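Local atomic coordinates of transcriptional regulator, LacI family (Lactobacillus brevis, PDB entry 3JY6), a protein that probably acts as a DNA-binding transcription factor of the LacI family, recognising cis-regulatory sequences. Residues Ser6-Asp18 and Leu33-Ala47. Residues are numbered along the deposited sequence; the frame is centred on the assembly and turned at random.
Sequences SSKLIAVIVANID and LESRGYIGVLFDANA
The carboxylate of D44 receives the backbone N-H of I17 on OD1 (I17 N to D44 OD1, 3.1 Å), from well above the carboxylate plane rather than within it. I17 CG1, set between its own backbone N and carbonyl carbon (chi1 55°), lies 3.6 Å from D44 CG. D44 OD2 forms a salt bridge with K27 of the second subunit, which also binds N16 and N46. Replacing D44 by an alanine is likely to leave K27 of the second subunit without its carboxylate partner and the I17 amide without its acceptor. Strands 9-14 and 39-44 run parallel, joined through helix 20-34 in a beta-alpha-beta unit of the periplasmic-binding-protein-like fold; backbone hydrogen bonds link them in turn, from I39 N to K8 O at one end to A45 N to V14 O at the other, and the A47 amide then binds A15 O. On the L42 side of the sheet, V14 CG1 meets L42 CD1 at 3.6 Å, the two side chains crossing at about a right angle beneath helix 20-34. Farther along this same side, L33 CD1 presses on I10 CB at 3.6 Å. On the reverse side A11 CB approaches F43 CE2 obliquely (3.6 Å), while V12 O lies at the ring edge, near its plane. Beyond the strands, K8 bends at chi3 (67°) to carry CE over one face of Y38, 4.1 Å from the ring centroid, with NZ in a cation-pi contact 20° off the ring normal.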
ATOM      1  N   SER A   6     -28.508  14.427   0.055  1.00 41.53           N
ATOM      2  CA  SER A   6     -27.442  14.738  -0.900  1.00 39.85           C
ATOM      3  C   SER A   6     -26.628  13.463  -1.164  1.00 38.41           C
ATOM      4  O   SER A   6     -27.006  12.380  -0.711  1.00 36.24           O
ATOM      5  CB  SER A   6     -26.527  15.842  -0.351  1.00 40.47           C
ATOM      6  OG  SER A   6     -25.851  15.423   0.826  1.00 41.76           O
ATOM      7  N   SER A   7     -25.516  13.584  -1.889  1.00 37.73           N
ATOM      8  CA  SER A   7     -24.690  12.408  -2.199  1.00 36.40           C
ATOM      9  C   SER A   7     -24.028  11.810  -0.963  1.00 34.56           C
ATOM     10  O   SER A   7     -23.939  10.591  -0.840  1.00 35.27           O
ATOM     11  CB  SER A   7     -23.608  12.754  -3.238  1.00 38.32           C
ATOM     12  OG  SER A   7     -22.513  13.455  -2.658  1.00 38.50           O
ATOM     13  N   LYS A   8     -23.570  12.672  -0.056  1.00 32.16           N
ATOM     14  CA  LYS A   8     -22.900  12.265   1.186  1.00 29.21           C
ATOM     15  C   LYS A   8     -21.572  11.558   0.893  1.00 26.78           C
ATOM     16  O   LYS A   8     -21.056  10.794   1.713  1.00 25.47           O
ATOM     17  CB  LYS A   8     -23.810  11.369   2.036  1.00 29.67           C
ATOM     18  CG  LYS A   8     -25.252  11.867   2.124  1.00 31.95           C
ATOM     19  CD  LYS A   8     -25.986  11.339   3.347  1.00 33.07           C
ATOM     20  CE  LYS A   8     -25.390  11.909   4.626  1.00 34.03           C
ATOM     21  NZ  LYS A   8     -26.075  11.436   5.866  1.00 34.50           N
ATOM     22  N   LEU A   9     -21.034  11.832  -0.292  1.00 23.39           N
ATOM     23  CA  LEU A   9     -19.761  11.281  -0.722  1.00 19.63           C
ATOM     24  C   LEU A   9     -18.693  12.346  -0.542  1.00 16.96           C
ATOM     25  O   LEU A   9     -18.853  13.485  -0.997  1.00 16.21           O
ATOM     26  CB  LEU A   9     -19.797  10.898  -2.202  1.00 18.75           C
ATOM     27  CG  LEU A   9     -20.624   9.704  -2.649  1.00 18.66           C
ATOM     28  CD1 LEU A   9     -20.337   9.423  -4.122  1.00 16.01           C
ATOM     29  CD2 LEU A   9     -20.280   8.510  -1.785  1.00 17.77           C
ATOM     30  N   ILE A  10     -17.610  11.969   0.122  1.00 15.06           N
ATOM     31  CA  ILE A  10     -16.487  12.869   0.346  1.00 12.80           C
ATOM     32  C   ILE A  10     -15.321  12.362  -0.491  1.00 12.16           C
ATOM     33  O   ILE A  10     -14.911  11.206  -0.366  1.00 12.61           O
ATOM     34  CB  ILE A  10     -16.068  12.895   1.834  1.00 11.31           C
ATOM     35  CG1 ILE A  10     -17.249  13.360   2.688  1.00 12.24           C
ATOM     36  CG2 ILE A  10     -14.865  13.833   2.035  1.00  9.50           C
ATOM     37  CD1 ILE A  10     -17.792  14.741   2.302  1.00 10.28           C
ATOM     38  N   ALA A  11     -14.792  13.217  -1.355  1.00 12.87           N
ATOM     39  CA  ALA A  11     -13.672  12.829  -2.196  1.00 12.24           C
ATOM     40  C   ALA A  11     -12.364  12.970  -1.439  1.00 13.57           C
ATOM     41  O   ALA A  11     -12.123  13.961  -0.760  1.00 13.25           O
ATOM     42  CB  ALA A  11     -13.622  13.688  -3.473  1.00 12.66           C
ATOM     43  N   VAL A  12     -11.509  11.965  -1.555  1.00 14.97           N
ATOM     44  CA  VAL A  12     -10.217  12.027  -0.902  1.00 13.12           C
ATOM     45  C   VAL A  12      -9.178  11.829  -2.003  1.00 13.74           C
ATOM     46  O   VAL A  12      -9.142  10.781  -2.636  1.00 14.30           O
ATOM     47  CB  VAL A  12     -10.086  10.929   0.161  1.00 12.90           C
ATOM     48  CG1 VAL A  12      -8.780  11.103   0.917  1.00 13.36           C
ATOM     49  CG2 VAL A  12     -11.291  10.983   1.131  1.00 10.41           C
ATOM     50  N   ILE A  13      -8.360  12.840  -2.262  1.00 12.66           N
ATOM     51  CA  ILE A  13      -7.343  12.694  -3.304  1.00 14.30           C
ATOM     52  C   ILE A  13      -5.969  12.556  -2.663  1.00 14.50           C
ATOM     53  O   ILE A  13      -5.502  13.477  -1.998  1.00 11.94           O
ATOM     54  CB  ILE A  13      -7.303  13.919  -4.268  1.00 13.57           C
ATOM     55  CG1 ILE A  13      -8.630  14.072  -5.008  1.00 15.65           C
ATOM     56  CG2 ILE A  13      -6.223  13.721  -5.319  1.00 15.40           C
ATOM     57  CD1 ILE A  13      -8.635  15.261  -6.016  1.00 11.72           C
ATOM     58  N   VAL A  14      -5.325  11.406  -2.852  1.00 14.71           N
ATOM     59  CA  VAL A  14      -3.989  11.218  -2.285  1.00 15.83           C
ATOM     60  C   VAL A  14      -2.929  11.357  -3.373  1.00 16.20           C
ATOM     61  O   VAL A  14      -3.213  11.186  -4.558  1.00 15.75           O
ATOM     62  CB  VAL A  14      -3.843   9.843  -1.586  1.00 13.89           C
ATOM     63  CG1 VAL A  14      -4.898   9.724  -0.507  1.00 14.26           C
ATOM     64  CG2 VAL A  14      -3.974   8.704  -2.593  1.00 13.62           C
ATOM     65  N   ALA A  15      -1.713  11.692  -2.958  1.00 16.85           N
ATOM     66  CA  ALA A  15      -0.599  11.862  -3.878  1.00 17.30           C
ATOM     67  C   ALA A  15      -0.339  10.598  -4.691  1.00 15.75           C
ATOM     68  O   ALA A  15      -0.163  10.652  -5.902  1.00 17.83           O
ATOM     69  CB  ALA A  15       0.665  12.276  -3.085  1.00 16.70           C
ATOM     70  N   ASN A  16      -0.330   9.451  -4.027  1.00 16.66           N
ATOM     71  CA  ASN A  16      -0.084   8.179  -4.712  1.00 17.59           C
ATOM     72  C   ASN A  16      -0.569   7.034  -3.814  1.00 18.07           C
ATOM     73  O   ASN A  16      -0.134   6.904  -2.670  1.00 14.92           O
ATOM     74  CB  ASN A  16       1.413   8.022  -4.990  1.00 19.92           C
ATOM     75  CG  ASN A  16       1.717   6.872  -5.934  1.00 21.30           C
ATOM     76  OD1 ASN A  16       0.977   5.886  -6.000  1.00 21.88           O
ATOM     77  ND2 ASN A  16       2.824   6.985  -6.657  1.00 21.33           N
ATOM     78  N   ILE A  17      -1.476   6.206  -4.315  1.00 17.62           N
ATOM     79  CA  ILE A  17      -1.954   5.127  -3.475  1.00 20.03           C
ATOM     80  C   ILE A  17      -0.907   4.063  -3.145  1.00 20.31           C
ATOM     81  O   ILE A  17      -1.147   3.221  -2.286  1.00 18.89           O
ATOM     82  CB  ILE A  17      -3.208   4.438  -4.067  1.00 20.83           C
ATOM     83  CG1 ILE A  17      -2.934   3.952  -5.488  1.00 18.90           C
ATOM     84  CG2 ILE A  17      -4.391   5.402  -4.008  1.00 20.73           C
ATOM     85  CD1 ILE A  17      -4.051   3.101  -6.024  1.00 22.26           C
ATOM     86  N   ASP A  18       0.247   4.094  -3.810  1.00 23.02           N
ATOM     87  CA  ASP A  18       1.303   3.121  -3.501  1.00 25.96           C
ATOM     88  C   ASP A  18       1.902   3.418  -2.136  1.00 24.21           C
ATOM     89  O   ASP A  18       2.564   2.568  -1.552  1.00 25.04           O
ATOM     90  CB  ASP A  18       2.435   3.166  -4.521  1.00 30.20           C
ATOM     91  CG  ASP A  18       2.027   2.624  -5.863  1.00 36.95           C
ATOM     92  OD1 ASP A  18       1.350   1.564  -5.912  1.00 40.66           O
ATOM     93  OD2 ASP A  18       2.400   3.256  -6.879  1.00 38.65           O
ATOM     94  N   LEU A  33     -15.856   9.324   9.017  1.00 16.72           N
ATOM     95  CA  LEU A  33     -16.986   9.699   8.168  1.00 18.69           C
ATOM     96  C   LEU A  33     -18.192   8.750   8.283  1.00 21.22           C
ATOM     97  O   LEU A  33     -19.340   9.162   8.103  1.00 19.52           O
ATOM     98  CB  LEU A  33     -16.556   9.782   6.706  1.00 16.95           C
ATOM     99  CG  LEU A  33     -15.634  10.905   6.232  1.00 17.09           C
ATOM    100  CD1 LEU A  33     -15.489  10.797   4.709  1.00 13.97           C
ATOM    101  CD2 LEU A  33     -16.200  12.275   6.627  1.00 14.03           C
ATOM    102  N   GLU A  34     -17.920   7.488   8.594  1.00 22.80           N
ATOM    103  CA  GLU A  34     -18.961   6.475   8.726  1.00 25.20           C
ATOM    104  C   GLU A  34     -19.909   6.782   9.881  1.00 25.02           C
ATOM    105  O   GLU A  34     -21.106   6.555   9.785  1.00 24.00           O
ATOM    106  CB  GLU A  34     -18.316   5.095   8.936  1.00 27.75           C
ATOM    107  CG  GLU A  34     -19.277   3.906   8.955  1.00 32.51           C
ATOM    108  CD  GLU A  34     -20.185   3.872  10.190  1.00 37.52           C
ATOM    109  OE1 GLU A  34     -19.671   3.942  11.332  1.00 37.11           O
ATOM    110  OE2 GLU A  34     -21.422   3.763  10.016  1.00 38.96           O
ATOM    111  N   SER A  35     -19.368   7.308  10.970  1.00 26.66           N
ATOM    112  CA  SER A  35     -20.179   7.614  12.137  1.00 27.75           C
ATOM    113  C   SER A  35     -21.320   8.570  11.821  1.00 27.61           C
ATOM    114  O   SER A  35     -22.223   8.739  12.633  1.00 27.86           O
ATOM    115  CB  SER A  35     -19.316   8.208  13.251  1.00 27.81           C
ATOM    116  OG  SER A  35     -18.812   9.483  12.884  1.00 30.22           O
ATOM    117  N   ARG A  36     -21.287   9.189  10.644  1.00 27.40           N
ATOM    118  CA  ARG A  36     -22.339  10.124  10.277  1.00 26.63           C
ATOM    119  C   ARG A  36     -22.977   9.889   8.908  1.00 27.37           C
ATOM    120  O   ARG A  36     -23.610  10.784   8.350  1.00 26.32           O
ATOM    121  CB  ARG A  36     -21.818  11.560  10.388  1.00 27.03           C
ATOM    122  CG  ARG A  36     -21.345  11.905  11.793  1.00 29.49           C
ATOM    123  CD  ARG A  36     -21.157  13.400  11.976  1.00 30.70           C
ATOM    124  NE  ARG A  36     -20.514  13.724  13.252  1.00 31.79           N
ATOM    125  CZ  ARG A  36     -20.182  14.961  13.620  1.00 32.20           C
ATOM    126  NH1 ARG A  36     -20.433  15.982  12.810  1.00 30.09           N
ATOM    127  NH2 ARG A  36     -19.593  15.179  14.790  1.00 33.96           N
ATOM    128  N   GLY A  37     -22.820   8.682   8.369  1.00 28.21           N
ATOM    129  CA  GLY A  37     -23.434   8.368   7.086  1.00 26.77           C
ATOM    130  C   GLY A  37     -22.689   8.823   5.854  1.00 27.04           C
ATOM    131  O   GLY A  37     -23.161   8.645   4.730  1.00 29.84           O
ATOM    132  N   TYR A  38     -21.523   9.422   6.047  1.00 25.75           N
ATOM    133  CA  TYR A  38     -20.737   9.883   4.921  1.00 22.65           C
ATOM    134  C   TYR A  38     -19.822   8.755   4.446  1.00 22.56           C
ATOM    135  O   TYR A  38     -19.439   7.867   5.216  1.00 21.89           O
ATOM    136  CB  TYR A  38     -19.947  11.133   5.327  1.00 23.11           C
ATOM    137  CG  TYR A  38     -20.812  12.383   5.354  1.00 21.95           C
ATOM    138  CD1 TYR A  38     -21.084  13.096   4.178  1.00 23.60           C
ATOM    139  CD2 TYR A  38     -21.403  12.821   6.537  1.00 23.83           C
ATOM    140  CE1 TYR A  38     -21.929  14.220   4.182  1.00 24.42           C
ATOM    141  CE2 TYR A  38     -22.253  13.940   6.550  1.00 26.08           C
ATOM    142  CZ  TYR A  38     -22.511  14.631   5.363  1.00 26.43           C
ATOM    143  OH  TYR A  38     -23.373  15.715   5.350  1.00 29.68           O
ATOM    144  N   ILE A  39     -19.486   8.781   3.167  1.00 22.62           N
ATOM    145  CA  ILE A  39     -18.640   7.745   2.609  1.00 21.95           C
ATOM    146  C   ILE A  39     -17.420   8.305   1.907  1.00 18.28           C
ATOM    147  O   ILE A  39     -17.547   9.085   0.966  1.00 18.05           O
ATOM    148  CB  ILE A  39     -19.437   6.893   1.619  1.00 23.46           C
ATOM    149  CG1 ILE A  39     -20.621   6.272   2.351  1.00 26.04           C
ATOM    150  CG2 ILE A  39     -18.549   5.804   1.024  1.00 26.17           C
ATOM    151  CD1 ILE A  39     -21.542   5.530   1.452  1.00 27.49           C
ATOM    152  N   GLY A  40     -16.240   7.906   2.379  1.00 16.04           N
ATOM    153  CA  GLY A  40     -15.011   8.362   1.762  1.00 13.69           C
ATOM    154  C   GLY A  40     -14.830   7.652   0.432  1.00 14.78           C
ATOM    155  O   GLY A  40     -15.134   6.465   0.295  1.00 16.54           O
ATOM    156  N   VAL A  41     -14.353   8.394  -0.557  1.00 13.89           N
ATOM    157  CA  VAL A  41     -14.110   7.868  -1.884  1.00 13.72           C
ATOM    158  C   VAL A  41     -12.650   8.200  -2.183  1.00 14.59           C
ATOM    159  O   VAL A  41     -12.251   9.361  -2.086  1.00 14.23           O
ATOM    160  CB  VAL A  41     -15.011   8.569  -2.915  1.00 15.41           C
ATOM    161  CG1 VAL A  41     -14.651   8.104  -4.299  1.00 14.53           C
ATOM    162  CG2 VAL A  41     -16.498   8.285  -2.612  1.00 17.34           C
ATOM    163  N   LEU A  42     -11.862   7.196  -2.565  1.00 12.75           N
ATOM    164  CA  LEU A  42     -10.444   7.415  -2.828  1.00 14.19           C
ATOM    165  C   LEU A  42     -10.071   7.655  -4.287  1.00 14.09           C
ATOM    166  O   LEU A  42     -10.454   6.897  -5.188  1.00 11.69           O
ATOM    167  CB  LEU A  42      -9.624   6.249  -2.260  1.00 15.03           C
ATOM    168  CG  LEU A  42      -8.087   6.343  -2.250  1.00 16.78           C
ATOM    169  CD1 LEU A  42      -7.608   7.621  -1.560  1.00 15.40           C
ATOM    170  CD2 LEU A  42      -7.537   5.130  -1.487  1.00 16.46           C
ATOM    171  N   PHE A  43      -9.318   8.728  -4.502  1.00 12.84           N
ATOM    172  CA  PHE A  43      -8.854   9.111  -5.827  1.00 15.46           C
ATOM    173  C   PHE A  43      -7.329   9.097  -5.767  1.00 15.91           C
ATOM    174  O   PHE A  43      -6.736   9.559  -4.785  1.00 13.77           O
ATOM    175  CB  PHE A  43      -9.333  10.530  -6.179  1.00 16.13           C
ATOM    176  CG  PHE A  43     -10.810  10.627  -6.472  1.00 16.51           C
ATOM    177  CD1 PHE A  43     -11.289  10.475  -7.770  1.00 18.55           C
ATOM    178  CD2 PHE A  43     -11.723  10.844  -5.443  1.00 15.03           C
ATOM    179  CE1 PHE A  43     -12.662  10.536  -8.041  1.00 18.33           C
ATOM    180  CE2 PHE A  43     -13.092  10.905  -5.701  1.00 16.62           C
ATOM    181  CZ  PHE A  43     -13.562  10.748  -7.005  1.00 17.31           C
ATOM    182  N   ASP A  44      -6.709   8.592  -6.830  1.00 15.14           N
ATOM    183  CA  ASP A  44      -5.256   8.482  -6.921  1.00 14.99           C
ATOM    184  C   ASP A  44      -4.664   9.507  -7.906  1.00 15.69           C
ATOM    185  O   ASP A  44      -4.868   9.416  -9.110  1.00 14.52           O
ATOM    186  CB  ASP A  44      -4.913   7.040  -7.339  1.00 16.04           C
ATOM    187  CG  ASP A  44      -3.439   6.826  -7.622  1.00 17.53           C
ATOM    188  OD1 ASP A  44      -2.582   7.411  -6.921  1.00 17.09           O
ATOM    189  OD2 ASP A  44      -3.145   6.038  -8.551  1.00 21.08           O
ATOM    190  N   ALA A  45      -3.937  10.488  -7.381  1.00 16.80           N
ATOM    191  CA  ALA A  45      -3.319  11.504  -8.231  1.00 19.00           C
ATOM    192  C   ALA A  45      -2.173  10.875  -9.039  1.00 20.38           C
ATOM    193  O   ALA A  45      -1.724  11.433 -10.048  1.00 20.43           O
ATOM    194  CB  ALA A  45      -2.817  12.660  -7.384  1.00 16.32           C
ATOM    195  N   ASN A  46      -1.706   9.711  -8.586  1.00 20.21           N
ATOM    196  CA  ASN A  46      -0.656   8.971  -9.284  1.00 22.09           C
ATOM    197  C   ASN A  46       0.561   9.843  -9.605  1.00 22.57           C
ATOM    198  O   ASN A  46       1.172   9.721 -10.660  1.00 23.44           O
ATOM    199  CB  ASN A  46      -1.261   8.373 -10.562  1.00 25.75           C
ATOM    200  CG  ASN A  46      -0.429   7.239 -11.145  1.00 29.98           C
ATOM    201  OD1 ASN A  46       0.359   6.593 -10.445  1.00 32.13           O
ATOM    202  ND2 ASN A  46      -0.623   6.975 -12.432  1.00 30.06           N
ATOM    203  N   ALA A  47       0.893  10.731  -8.675  1.00 24.29           N
ATOM    204  CA  ALA A  47       2.027  11.644  -8.800  1.00 26.45           C
ATOM    205  C   ALA A  47       1.968  12.578 -10.006  1.00 28.41           C
ATOM    206  O   ALA A  47       2.978  13.178 -10.370  1.00 30.36           O
ATOM    207  CB  ALA A  47       3.325  10.850  -8.822  1.00 26.82           C
TER